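Local coordinates for protein peptidase M3B, oligoendopeptidase F (Enterococcus faecium, PDB 2QR4) that probably hydrolyses internal peptide bonds of oligopeptides, as a zinc-dependent metallopeptidase of family M3, at residues K310-E315 against N529-L534; N403-T408 against A514-I519; K304-L309 against H369-S374; G434-Q439 against T507-A512. One frame throughout, in Å; residues are numbered along the deposited sequence.

Contact 1: K310-E315 against N529-L534; sequences KPMGEE and NYLAYL
M312, present as selenomethionine, meets Y530 and L531 through its methyl end, in a junction without a hydrogen bond from one segment to the other. CE lies 3.6 Å from CD2 of Y530 and 3.7 Å from its CE2, reaching the ring obliquely. SE of M312 is 5.2 Å from the centroid of the Y530 ring, on a line 41° off the ring normal. With CG anti to the backbone N (chi1 -176°), the Y530 ring extends towards M312; Y533 CD2 lies over one face, offset toward the rim. The M312 chain folds at chi2 and chi3, which carries its methyl towards helix 526-536; a flexible, unbranched selenoether chain suits such a bent path.

The aliphatic part centres on L531, which sends CD2 to M312 CE, at 4.2 Å, and CD1 to CB of the exposed E315, at 4.1 Å. G313, next after M312, has phi 90°, where a side chain would press on the preceding carbonyl O, so glycine suits the place. I406 and I519 also pack on M312. M312 beside Y530 is a Met-aromatic contact, and with L531 it joins the 310-315 segment to helix 526-536 of the helical M3 peptidase fold.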
loop_
_atom_site.group_PDB
_atom_site.type_symbol
_atom_site.label_atom_id
_atom_site.label_comp_id
_atom_site.label_asym_id
_atom_site.label_seq_id
_atom_site.Cartn_x
_atom_site.Cartn_y
_atom_site.Cartn_z
ATOM N N LYS A 310 35.325 -19.428 -31.418
ATOM C CA LYS A 310 35.974 -19.130 -32.698
ATOM C C LYS A 310 35.034 -18.558 -33.780
ATOM O O LYS A 310 35.407 -17.607 -34.471
ATOM C CB LYS A 310 36.745 -20.348 -33.225
ATOM C CG LYS A 310 37.771 -20.012 -34.302
ATOM C CD LYS A 310 38.667 -21.205 -34.615
ATOM C CE LYS A 310 39.390 -21.704 -33.364
ATOM N NZ LYS A 310 40.208 -22.927 -33.622
ATOM N N PRO A 311 33.820 -19.133 -33.935
ATOM C CA PRO A 311 32.849 -18.602 -34.902
ATOM C C PRO A 311 32.585 -17.103 -34.729
ATOM O O PRO A 311 32.079 -16.457 -35.647
ATOM C CB PRO A 311 31.574 -19.396 -34.591
ATOM C CG PRO A 311 32.056 -20.672 -34.024
ATOM C CD PRO A 311 33.293 -20.322 -33.238
HETATM N N MSE A 312 32.921 -16.567 -33.559
HETATM C CA MSE A 312 32.851 -15.132 -33.312
HETATM C C MSE A 312 33.842 -14.344 -34.166
HETATM O O MSE A 312 33.657 -13.152 -34.390
HETATM C CB MSE A 312 33.107 -14.830 -31.836
HETATM C CG MSE A 312 32.053 -15.355 -30.875
HETATM SE SE MSE A 312 30.250 -14.774 -31.335
HETATM C CE MSE A 312 30.655 -13.003 -32.051
ATOM N N GLY A 313 34.902 -15.008 -34.619
ATOM C CA GLY A 313 35.847 -14.403 -35.558
ATOM C C GLY A 313 37.012 -13.655 -34.931
ATOM O O GLY A 313 37.051 -13.457 -33.715
ATOM N N GLU A 314 37.950 -13.227 -35.779
ATOM C CA GLU A 314 39.185 -12.558 -35.345
ATOM C C GLU A 314 38.957 -11.345 -34.439
ATOM O O GLU A 314 39.435 -11.326 -33.300
ATOM C CB GLU A 314 40.050 -12.163 -36.550
ATOM C CG GLU A 314 41.095 -13.203 -36.960
ATOM N N GLU A 315 38.242 -10.336 -34.938
ATOM C CA GLU A 315 37.946 -9.149 -34.135
ATOM C C GLU A 315 37.517 -9.504 -32.706
ATOM O O GLU A 315 38.170 -9.099 -31.738
ATOM C CB GLU A 315 36.871 -8.284 -34.801
ATOM C CG GLU A 315 37.409 -7.096 -35.589
ATOM C CD GLU A 315 36.480 -5.887 -35.529
ATOM O OE1 GLU A 315 36.217 -5.272 -36.585
ATOM O OE2 GLU A 315 36.011 -5.547 -34.422
ATOM N N ASN A 529 26.976 -7.904 -38.494
ATOM C CA ASN A 529 25.796 -7.319 -37.862
ATOM C C ASN A 529 25.736 -7.521 -36.342
ATOM O O ASN A 529 25.279 -6.638 -35.608
ATOM C CB ASN A 529 24.520 -7.850 -38.518
ATOM C CG ASN A 529 24.320 -7.320 -39.924
ATOM O OD1 ASN A 529 25.133 -6.550 -40.441
ATOM N ND2 ASN A 529 23.231 -7.731 -40.554
ATOM N N TYR A 530 26.182 -8.685 -35.876
ATOM C CA TYR A 530 26.268 -8.936 -34.443
ATOM C C TYR A 530 27.290 -8.006 -33.795
ATOM O O TYR A 530 27.036 -7.444 -32.731
ATOM C CB TYR A 530 26.637 -10.393 -34.163
ATOM C CG TYR A 530 26.644 -10.753 -32.694
ATOM C CD1 TYR A 530 25.460 -11.030 -32.028
ATOM C CD2 TYR A 530 27.835 -10.822 -31.970
ATOM C CE1 TYR A 530 25.453 -11.362 -30.679
ATOM C CE2 TYR A 530 27.839 -11.158 -30.612
ATOM C CZ TYR A 530 26.641 -11.425 -29.979
ATOM O OH TYR A 530 26.607 -11.759 -28.644
ATOM N N LEU A 531 28.443 -7.847 -34.441
ATOM C CA LEU A 531 29.486 -6.984 -33.915
ATOM C C LEU A 531 29.001 -5.545 -33.859
ATOM O O LEU A 531 29.246 -4.843 -32.882
ATOM C CB LEU A 531 30.767 -7.078 -34.755
ATOM C CG LEU A 531 31.482 -8.432 -34.865
ATOM C CD1 LEU A 531 32.864 -8.262 -35.503
ATOM C CD2 LEU A 531 31.597 -9.126 -33.513
ATOM N N ALA A 532 28.308 -5.109 -34.907
ATOM C CA ALA A 532 27.749 -3.756 -34.950
ATOM C C ALA A 532 26.691 -3.547 -33.865
ATOM O O ALA A 532 26.486 -2.428 -33.397
ATOM C CB ALA A 532 27.173 -3.452 -36.329
ATOM N N TYR A 533 26.021 -4.627 -33.471
ATOM C CA TYR A 533 25.092 -4.575 -32.348
ATOM C C TYR A 533 25.848 -4.447 -31.027
ATOM O O TYR A 533 25.322 -3.922 -30.042
ATOM C CB TYR A 533 24.189 -5.807 -32.326
ATOM C CG TYR A 533 24.055 -6.407 -30.950
ATOM C CD1 TYR A 533 23.290 -5.785 -29.974
ATOM C CD2 TYR A 533 24.703 -7.589 -30.623
ATOM C CE1 TYR A 533 23.173 -6.324 -28.705
ATOM C CE2 TYR A 533 24.591 -8.140 -29.362
ATOM C CZ TYR A 533 23.827 -7.502 -28.405
ATOM O OH TYR A 533 23.710 -8.047 -27.142
ATOM N N LEU A 534 27.084 -4.938 -31.016
ATOM C CA LEU A 534 27.957 -4.810 -29.854
ATOM C C LEU A 534 28.504 -3.392 -29.763
ATOM O O LEU A 534 28.682 -2.851 -28.672
ATOM C CB LEU A 534 29.114 -5.805 -29.942
ATOM C CG LEU A 534 28.755 -7.289 -29.891
ATOM C CD1 LEU A 534 29.963 -8.135 -30.254
ATOM C CD2 LEU A 534 28.201 -7.673 -28.517
#

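Contact 2: N403-T408 against A514-I519; sequences NENILT and ALAKKI
Two helices of the M3 peptidase fold, 394-414 and 503-520, pack here through buried residues around the small A516, which faces N405 and I406. The short helical segments approach to 8.9 Å between axes and cross at -50°, an angle common in packing where i to i+4 ridges interlock. The methyl of A516 is what lets the backbones come close: its CB lies 3.5 Å from CB of N405 and 4.0 Å from CG1 of I406. N405 thus makes its closest touch with the base of its side chain, though ND2 also lies 4.2 Å from A516 CB. I406 places CG1 anti to its carbonyl carbon (chi1 -69°), and the extended branch ends with CD1 4.3 Å from CD1 of I519, methyl against methyl. I519 in turn rests on Y530.

Within helix 394-414, T408 bonds back through OG1 to the carbonyl O of E404 at 3.0 Å, from 42° out of the carbonyl plane. That oxygen also accepts the regular helical bond from T408 N. No hydrogen bond joins the two segments: the chemistry implies that the contact rests on close apolar packing, and the T408 hydroxyl is paired within its own helix.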
loop_
_atom_site.group_PDB
_atom_site.type_symbol
_atom_site.label_atom_id
_atom_site.label_comp_id
_atom_site.label_asym_id
_atom_site.label_seq_id
_atom_site.Cartn_x
_atom_site.Cartn_y
_atom_site.Cartn_z
ATOM N N ASN A 403 26.643 -16.270 -26.403
ATOM C CA ASN A 403 27.886 -16.999 -26.153
ATOM C C ASN A 403 27.640 -18.413 -25.608
ATOM O O ASN A 403 28.240 -19.375 -26.070
ATOM C CB ASN A 403 28.789 -16.194 -25.215
ATOM C CG ASN A 403 29.564 -15.097 -25.946
ATOM O OD1 ASN A 403 29.413 -14.905 -27.150
ATOM N ND2 ASN A 403 30.411 -14.386 -25.215
ATOM N N GLU A 404 26.738 -18.529 -24.639
ATOM C CA GLU A 404 26.343 -19.822 -24.097
ATOM C C GLU A 404 25.779 -20.721 -25.200
ATOM O O GLU A 404 26.100 -21.922 -25.284
ATOM C CB GLU A 404 25.302 -19.638 -22.991
ATOM C CG GLU A 404 25.877 -19.508 -21.581
ATOM C CD GLU A 404 24.798 -19.643 -20.493
ATOM O OE1 GLU A 404 23.695 -19.075 -20.667
ATOM O OE2 GLU A 404 25.052 -20.317 -19.466
ATOM N N ASN A 405 24.942 -20.131 -26.048
ATOM C CA ASN A 405 24.398 -20.838 -27.206
ATOM C C ASN A 405 25.496 -21.403 -28.083
ATOM O O ASN A 405 25.407 -22.540 -28.548
ATOM C CB ASN A 405 23.472 -19.930 -28.021
ATOM C CG ASN A 405 22.105 -19.755 -27.359
ATOM O OD1 ASN A 405 21.696 -20.586 -26.554
ATOM N ND2 ASN A 405 21.404 -18.673 -27.692
ATOM N N ILE A 406 26.542 -20.607 -28.284
ATOM C CA ILE A 406 27.630 -20.998 -29.152
ATOM C C ILE A 406 28.467 -22.098 -28.505
ATOM O O ILE A 406 28.934 -23.006 -29.190
ATOM C CB ILE A 406 28.476 -19.780 -29.555
ATOM C CG1 ILE A 406 27.666 -18.878 -30.492
ATOM C CG2 ILE A 406 29.762 -20.207 -30.248
ATOM C CD1 ILE A 406 28.380 -17.577 -30.850
ATOM N N LEU A 407 28.624 -22.044 -27.186
ATOM C CA LEU A 407 29.331 -23.118 -26.471
ATOM C C LEU A 407 28.527 -24.419 -26.434
ATOM O O LEU A 407 29.088 -25.504 -26.592
ATOM C CB LEU A 407 29.681 -22.701 -25.043
ATOM C CG LEU A 407 30.018 -23.890 -24.139
ATOM C CD1 LEU A 407 31.431 -24.404 -24.416
ATOM C CD2 LEU A 407 29.845 -23.528 -22.681
ATOM N N THR A 408 27.218 -24.313 -26.219
ATOM C CA THR A 408 26.356 -25.494 -26.281
ATOM C C THR A 408 26.466 -26.208 -27.624
ATOM O O THR A 408 26.685 -27.414 -27.680
ATOM C CB THR A 408 24.897 -25.143 -26.062
ATOM O OG1 THR A 408 24.735 -24.596 -24.748
ATOM C CG2 THR A 408 24.029 -26.391 -26.228
ATOM N N ALA A 514 18.353 -16.770 -32.049
ATOM C CA ALA A 514 18.378 -16.390 -33.470
ATOM C C ALA A 514 19.738 -15.850 -33.909
ATOM O O ALA A 514 20.172 -16.062 -35.048
ATOM C CB ALA A 514 17.300 -15.350 -33.761
ATOM N N LEU A 515 20.401 -15.136 -33.009
ATOM C CA LEU A 515 21.710 -14.579 -33.306
ATOM C C LEU A 515 22.823 -15.633 -33.340
ATOM O O LEU A 515 23.721 -15.553 -34.167
ATOM C CB LEU A 515 22.046 -13.459 -32.320
ATOM C CG LEU A 515 21.318 -12.143 -32.584
ATOM C CD1 LEU A 515 21.619 -11.147 -31.482
ATOM C CD2 LEU A 515 21.721 -11.577 -33.972
ATOM N N ALA A 516 22.771 -16.619 -32.449
ATOM C CA ALA A 516 23.779 -17.682 -32.453
ATOM C C ALA A 516 23.631 -18.557 -33.692
ATOM O O ALA A 516 24.631 -19.020 -34.264
ATOM C CB ALA A 516 23.693 -18.534 -31.195
ATOM N N LYS A 517 22.382 -18.774 -34.102
ATOM C CA LYS A 517 22.082 -19.621 -35.255
ATOM C C LYS A 517 22.522 -18.964 -36.564
ATOM O O LYS A 517 22.950 -19.648 -37.487
ATOM C CB LYS A 517 20.599 -19.994 -35.285
ATOM C CG LYS A 517 20.262 -21.210 -36.156
ATOM C CD LYS A 517 19.833 -20.803 -37.565
ATOM C CE LYS A 517 18.551 -19.977 -37.539
ATOM N NZ LYS A 517 17.885 -19.927 -38.867
ATOM N N LYS A 518 22.449 -17.639 -36.635
ATOM C CA LYS A 518 22.960 -16.923 -37.806
ATOM C C LYS A 518 24.479 -16.959 -37.854
ATOM O O LYS A 518 25.074 -17.011 -38.941
ATOM C CB LYS A 518 22.488 -15.464 -37.830
ATOM C CG LYS A 518 21.052 -15.291 -38.268
ATOM C CD LYS A 518 20.637 -13.830 -38.298
ATOM C CE LYS A 518 19.154 -13.712 -38.647
ATOM N NZ LYS A 518 18.298 -14.578 -37.766
ATOM N N ILE A 519 25.111 -16.904 -36.685
ATOM C CA ILE A 519 26.563 -16.928 -36.644
ATOM C C ILE A 519 27.055 -18.341 -36.951
ATOM O O ILE A 519 27.902 -18.532 -37.835
ATOM C CB ILE A 519 27.125 -16.456 -35.298
ATOM C CG1 ILE A 519 26.775 -14.993 -35.055
ATOM C CG2 ILE A 519 28.643 -16.623 -35.272
ATOM C CD1 ILE A 519 26.812 -14.604 -33.590
#

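Contact 3: K304-L309 against H369-S374; sequences KALEAL and HEMGHS
The bond from S374 N to the carbonyl O of E370, 2.8 Å long, closes the helical turn that carries M371 towards A305, L306 and L309. It is the shortest polar bond in the two segments, and it runs within helix 361-379; no hydrogen bond spans them. On the other side, the bond from L309 N to A305 O, 3.1 Å, ties L309 to the end of helix 302-308 and brings it into line with A305, one turn earlier.

Everything that crosses is apolar, and M371, a selenomethionine, supplies all of it from its side. Its chain leaves with CG anti to the carbonyl carbon (chi1 -53°), runs straight through chi2 and then bends at chi3 (77°). The straight part delivers SE to two partners: CD2 of L309 at 3.8 Å and CB of A305 at 4.1 Å. The bend turns CE aside to meet CD2 of L306, also at 3.8 Å, with the two side chains crossing at about a right angle. A long unbranched side chain is well suited to bridging backbones whose nearest pair, A305 CA and M371 CA, is 9.3 Å apart, while the small A305 admits the selenium close to its helix. L306 and L309 both also lean on M317.

The sequence H369-E370-M371-G372-H373 is an HEXXH motif, consistent with the zinc site of family M3. H369 further touches E397 and E404 of helix 394-414. M371, one of the two variable positions, leaves the helix on a different side from H369 and H373, so this packing joins helix 302-308 to the side of the probable active-site helix turned away from those histidines.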
loop_
_atom_site.group_PDB
_atom_site.type_symbol
_atom_site.label_atom_id
_atom_site.label_comp_id
_atom_site.label_asym_id
_atom_site.label_seq_id
_atom_site.Cartn_x
_atom_site.Cartn_y
_atom_site.Cartn_z
ATOM N N LYS A 304 39.099 -24.595 -24.274
ATOM C CA LYS A 304 37.790 -24.969 -24.806
ATOM C C LYS A 304 36.880 -23.752 -25.012
ATOM O O LYS A 304 36.051 -23.724 -25.930
ATOM C CB LYS A 304 37.115 -25.999 -23.898
ATOM C CG LYS A 304 35.801 -26.513 -24.445
ATOM C CD LYS A 304 35.703 -28.016 -24.291
ATOM C CE LYS A 304 36.888 -28.706 -24.944
ATOM N NZ LYS A 304 36.791 -30.182 -24.813
ATOM N N ALA A 305 37.052 -22.745 -24.159
ATOM C CA ALA A 305 36.300 -21.500 -24.273
ATOM C C ALA A 305 36.641 -20.777 -25.572
ATOM O O ALA A 305 35.758 -20.472 -26.378
ATOM C CB ALA A 305 36.580 -20.602 -23.076
ATOM N N LEU A 306 37.928 -20.515 -25.773
ATOM C CA LEU A 306 38.381 -19.779 -26.950
ATOM C C LEU A 306 38.107 -20.575 -28.218
ATOM O O LEU A 306 37.971 -20.009 -29.305
ATOM C CB LEU A 306 39.880 -19.445 -26.862
ATOM C CG LEU A 306 40.427 -18.657 -25.666
ATOM C CD1 LEU A 306 41.876 -18.281 -25.927
ATOM C CD2 LEU A 306 39.597 -17.417 -25.370
ATOM N N GLU A 307 38.034 -21.892 -28.075
ATOM C CA GLU A 307 37.839 -22.738 -29.231
ATOM C C GLU A 307 36.384 -22.685 -29.660
ATOM O O GLU A 307 36.086 -22.566 -30.848
ATOM C CB GLU A 307 38.271 -24.169 -28.939
ATOM C CG GLU A 307 38.669 -24.923 -30.189
ATOM C CD GLU A 307 39.267 -26.272 -29.880
ATOM O OE1 GLU A 307 38.947 -26.826 -28.804
ATOM O OE2 GLU A 307 40.054 -26.778 -30.712
ATOM N N ALA A 308 35.484 -22.761 -28.683
ATOM C CA ALA A 308 34.055 -22.690 -28.954
ATOM C C ALA A 308 33.658 -21.344 -29.568
ATOM O O ALA A 308 32.873 -21.291 -30.510
ATOM C CB ALA A 308 33.265 -22.953 -27.683
ATOM N N LEU A 309 34.222 -20.263 -29.038
ATOM C CA LEU A 309 33.900 -18.913 -29.494
ATOM C C LEU A 309 34.523 -18.541 -30.843
ATOM O O LEU A 309 34.262 -17.465 -31.364
ATOM C CB LEU A 309 34.308 -17.888 -28.433
ATOM C CG LEU A 309 33.328 -17.602 -27.295
ATOM C CD1 LEU A 309 32.286 -18.693 -27.151
ATOM C CD2 LEU A 309 34.083 -17.395 -25.992
ATOM N N HIS A 369 29.673 -17.200 -20.497
ATOM C CA HIS A 369 28.634 -16.210 -20.202
ATOM C C HIS A 369 29.233 -14.851 -19.804
ATOM O O HIS A 369 28.757 -13.802 -20.238
ATOM C CB HIS A 369 27.726 -16.751 -19.085
ATOM C CG HIS A 369 26.508 -15.920 -18.813
ATOM N ND1 HIS A 369 26.480 -14.931 -17.850
ATOM C CD2 HIS A 369 25.266 -15.955 -19.351
ATOM C CE1 HIS A 369 25.279 -14.381 -17.821
ATOM N NE2 HIS A 369 24.524 -14.982 -18.722
ATOM N N GLU A 370 30.284 -14.875 -18.991
ATOM C CA GLU A 370 30.912 -13.641 -18.519
ATOM C C GLU A 370 31.755 -12.938 -19.573
ATOM O O GLU A 370 31.748 -11.710 -19.663
ATOM C CB GLU A 370 31.743 -13.894 -17.264
ATOM C CG GLU A 370 30.960 -13.718 -15.977
ATOM C CD GLU A 370 31.577 -14.475 -14.820
ATOM O OE1 GLU A 370 31.745 -15.708 -14.940
ATOM O OE2 GLU A 370 31.889 -13.839 -13.789
HETATM N N MSE A 371 32.485 -13.713 -20.365
HETATM C CA MSE A 371 33.245 -13.151 -21.474
HETATM C C MSE A 371 32.324 -12.326 -22.359
HETATM O O MSE A 371 32.695 -11.257 -22.832
HETATM C CB MSE A 371 33.900 -14.257 -22.296
HETATM C CG MSE A 371 34.730 -15.224 -21.470
HETATM SE SE MSE A 371 35.576 -16.622 -22.534
HETATM C CE MSE A 371 37.040 -15.564 -23.299
ATOM N N GLY A 372 31.114 -12.832 -22.568
ATOM C CA GLY A 372 30.124 -12.150 -23.388
ATOM C C GLY A 372 29.747 -10.790 -22.845
ATOM O O GLY A 372 29.709 -9.813 -23.588
ATOM N N HIS A 373 29.457 -10.729 -21.549
ATOM C CA HIS A 373 29.128 -9.470 -20.893
ATOM C C HIS A 373 30.355 -8.564 -20.893
ATOM O O HIS A 373 30.246 -7.337 -21.015
ATOM C CB HIS A 373 28.635 -9.723 -19.461
ATOM C CG HIS A 373 29.210 -8.783 -18.445
ATOM N ND1 HIS A 373 30.345 -9.076 -17.719
ATOM C CD2 HIS A 373 28.811 -7.553 -18.038
ATOM C CE1 HIS A 373 30.621 -8.070 -16.909
ATOM N NE2 HIS A 373 29.705 -7.133 -17.083
ATOM N N SER A 374 31.523 -9.189 -20.773
ATOM C CA SER A 374 32.788 -8.472 -20.723
ATOM C C SER A 374 33.108 -7.781 -22.049
ATOM O O SER A 374 33.613 -6.656 -22.061
ATOM C CB SER A 374 33.912 -9.422 -20.318
ATOM O OG SER A 374 35.144 -8.741 -20.234
#

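Contact 4: G434-Q439 against T507-A512; sequences GTVFRQ and TGFSAA
T435 and V436 lie side by side on F509, at a place where helix 418-454 departs from regular alpha geometry. The segment starts at G434, where a wider pi-type turn begins that extends to R438. T435 comes next and divides its work. Its methyl, CG2, is anti to the backbone N and reaches F509, 3.8 Å from CB and 3.9 Å from CD1, and its CB also lies 3.9 Å from CD1. Its OG1 bonds to the carbonyl O of G431 in the same helix. A threonine suits this position because it offers one apolar and one polar branch.

V436 follows, placing CG1 3.9 Å from CD2 of F509 and 4.1 Å from CE2; valine brings a compact, branched apolar chain to the ring. T435 thus meets one ortho carbon and V436 the other. CG of F509 is anti to its backbone N (chi1 178°), which sets the ring beside T435 and V436; both meet it obliquely. F432 also stacks edge-to-face with it. Both T435 O and V436 O accept S506 OG, a second link between the helices. Further along, F437 turns to M563, and R438 makes a salt bridge with E489.

A broad aromatic side chain fitted against two beta-branched ones, at a pi-type turn, joins the long helix 418-454 to helix 503-520, with the centre of the contact about 10 Å from the centre of the chain, in this helical M3 peptidase fold.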
loop_
_atom_site.group_PDB
_atom_site.type_symbol
_atom_site.label_atom_id
_atom_site.label_comp_id
_atom_site.label_asym_id
_atom_site.label_seq_id
_atom_site.Cartn_x
_atom_site.Cartn_y
_atom_site.Cartn_z
ATOM N N GLY A 434 12.970 -22.408 -18.071
ATOM C CA GLY A 434 12.878 -21.314 -17.102
ATOM C C GLY A 434 12.810 -19.926 -17.724
ATOM O O GLY A 434 12.143 -19.030 -17.204
ATOM N N THR A 435 13.496 -19.734 -18.843
ATOM C CA THR A 435 13.639 -18.404 -19.385
ATOM C C THR A 435 12.583 -18.087 -20.441
ATOM O O THR A 435 12.184 -16.934 -20.580
ATOM C CB THR A 435 15.030 -18.206 -19.945
ATOM O OG1 THR A 435 15.963 -18.710 -18.991
ATOM C CG2 THR A 435 15.315 -16.728 -20.192
ATOM N N VAL A 436 12.111 -19.082 -21.187
ATOM C CA VAL A 436 11.005 -18.764 -22.090
ATOM C C VAL A 436 9.622 -19.123 -21.564
ATOM O O VAL A 436 8.777 -18.241 -21.454
ATOM C CB VAL A 436 11.245 -19.149 -23.572
ATOM C CG1 VAL A 436 12.368 -20.118 -23.706
ATOM C CG2 VAL A 436 9.969 -19.629 -24.239
ATOM N N PHE A 437 9.409 -20.390 -21.205
ATOM C CA PHE A 437 8.095 -20.847 -20.776
ATOM C C PHE A 437 7.647 -20.205 -19.461
ATOM O O PHE A 437 6.553 -19.633 -19.377
ATOM C CB PHE A 437 8.022 -22.390 -20.714
ATOM C CG PHE A 437 7.915 -23.034 -22.068
ATOM C CD1 PHE A 437 6.754 -22.897 -22.826
ATOM C CD2 PHE A 437 8.987 -23.747 -22.606
ATOM C CE1 PHE A 437 6.659 -23.468 -24.110
ATOM C CE2 PHE A 437 8.894 -24.336 -23.878
ATOM C CZ PHE A 437 7.723 -24.190 -24.628
ATOM N N ARG A 438 8.493 -20.288 -18.444
ATOM C CA ARG A 438 8.138 -19.780 -17.118
ATOM C C ARG A 438 8.006 -18.239 -17.095
ATOM O O ARG A 438 7.016 -17.694 -16.602
ATOM C CB ARG A 438 9.144 -20.304 -16.095
ATOM C CG ARG A 438 8.921 -19.895 -14.648
ATOM C CD ARG A 438 9.647 -20.889 -13.723
ATOM N NE ARG A 438 9.832 -20.395 -12.356
ATOM C CZ ARG A 438 8.873 -20.365 -11.425
ATOM N NH1 ARG A 438 9.149 -19.893 -10.223
ATOM N NH2 ARG A 438 7.631 -20.784 -11.689
ATOM N N GLN A 439 8.973 -17.535 -17.668
ATOM C CA GLN A 439 8.889 -16.083 -17.702
ATOM C C GLN A 439 7.712 -15.631 -18.549
ATOM O O GLN A 439 7.017 -14.664 -18.214
ATOM C CB GLN A 439 10.189 -15.465 -18.186
ATOM C CG GLN A 439 11.406 -15.847 -17.315
ATOM C CD GLN A 439 11.149 -15.673 -15.810
ATOM O OE1 GLN A 439 11.472 -16.550 -15.017
ATOM N NE2 GLN A 439 10.588 -14.533 -15.419
ATOM N N THR A 507 11.957 -12.807 -24.737
ATOM C CA THR A 507 12.204 -12.257 -26.071
ATOM C C THR A 507 13.700 -12.189 -26.291
ATOM O O THR A 507 14.197 -12.473 -27.389
ATOM C CB THR A 507 11.583 -10.850 -26.271
ATOM O OG1 THR A 507 12.104 -9.945 -25.297
ATOM C CG2 THR A 507 10.081 -10.905 -26.117
ATOM N N GLY A 508 14.412 -11.836 -25.224
ATOM C CA GLY A 508 15.866 -11.741 -25.251
ATOM C C GLY A 508 16.522 -13.081 -25.491
ATOM O O GLY A 508 17.443 -13.191 -26.300
ATOM N N PHE A 509 16.043 -14.101 -24.788
ATOM C CA PHE A 509 16.553 -15.457 -24.947
ATOM C C PHE A 509 16.351 -15.944 -26.379
ATOM O O PHE A 509 17.259 -16.511 -26.992
ATOM C CB PHE A 509 15.827 -16.394 -23.983
ATOM C CG PHE A 509 16.250 -17.834 -24.093
ATOM C CD1 PHE A 509 17.135 -18.383 -23.177
ATOM C CD2 PHE A 509 15.752 -18.643 -25.106
ATOM C CE1 PHE A 509 17.524 -19.715 -23.267
ATOM C CE2 PHE A 509 16.137 -19.972 -25.206
ATOM C CZ PHE A 509 17.017 -20.512 -24.283
ATOM N N SER A 510 15.152 -15.718 -26.904
ATOM C CA SER A 510 14.840 -16.068 -28.280
ATOM C C SER A 510 15.728 -15.305 -29.252
ATOM O O SER A 510 16.236 -15.882 -30.213
ATOM C CB SER A 510 13.360 -15.820 -28.577
ATOM O OG SER A 510 12.568 -16.741 -27.847
ATOM N N ALA A 511 15.938 -14.017 -28.989
ATOM C CA ALA A 511 16.816 -13.226 -29.845
ATOM C C ALA A 511 18.217 -13.809 -29.799
ATOM O O ALA A 511 18.845 -14.036 -30.842
ATOM C CB ALA A 511 16.824 -11.761 -29.445
ATOM N N ALA A 512 18.707 -14.085 -28.596
ATOM C CA ALA A 512 20.028 -14.662 -28.501
ATOM C C ALA A 512 20.085 -15.930 -29.367
ATOM O O ALA A 512 21.028 -16.125 -30.141
ATOM C CB ALA A 512 20.391 -14.952 -27.070
#

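Overall arrangement
Contact 2 touches all three others and lies between contact 4 and the pair 1 and 3: its centre is about 11 Å from those of contacts 1 and 3 and about 14 Å from that of contact 4. It shares helix 503-520 with contact 4, where N405 ND2 comes 3.5 Å from C of A512. Towards contact 1, Y530 packs against both L515 and I519, with 3.9 Å between Y530 CD1 and L515 CD1. Contacts 1 and 3 adjoin in sequence at residues 309-310. Contact 3 carries the HEXXH sequence of the probable zinc site, and I406 CG2 of contact 2 lies 3.3 Å from its A308 O. Contact 4 is farther off, its centre about 20 Å from that of contact 3.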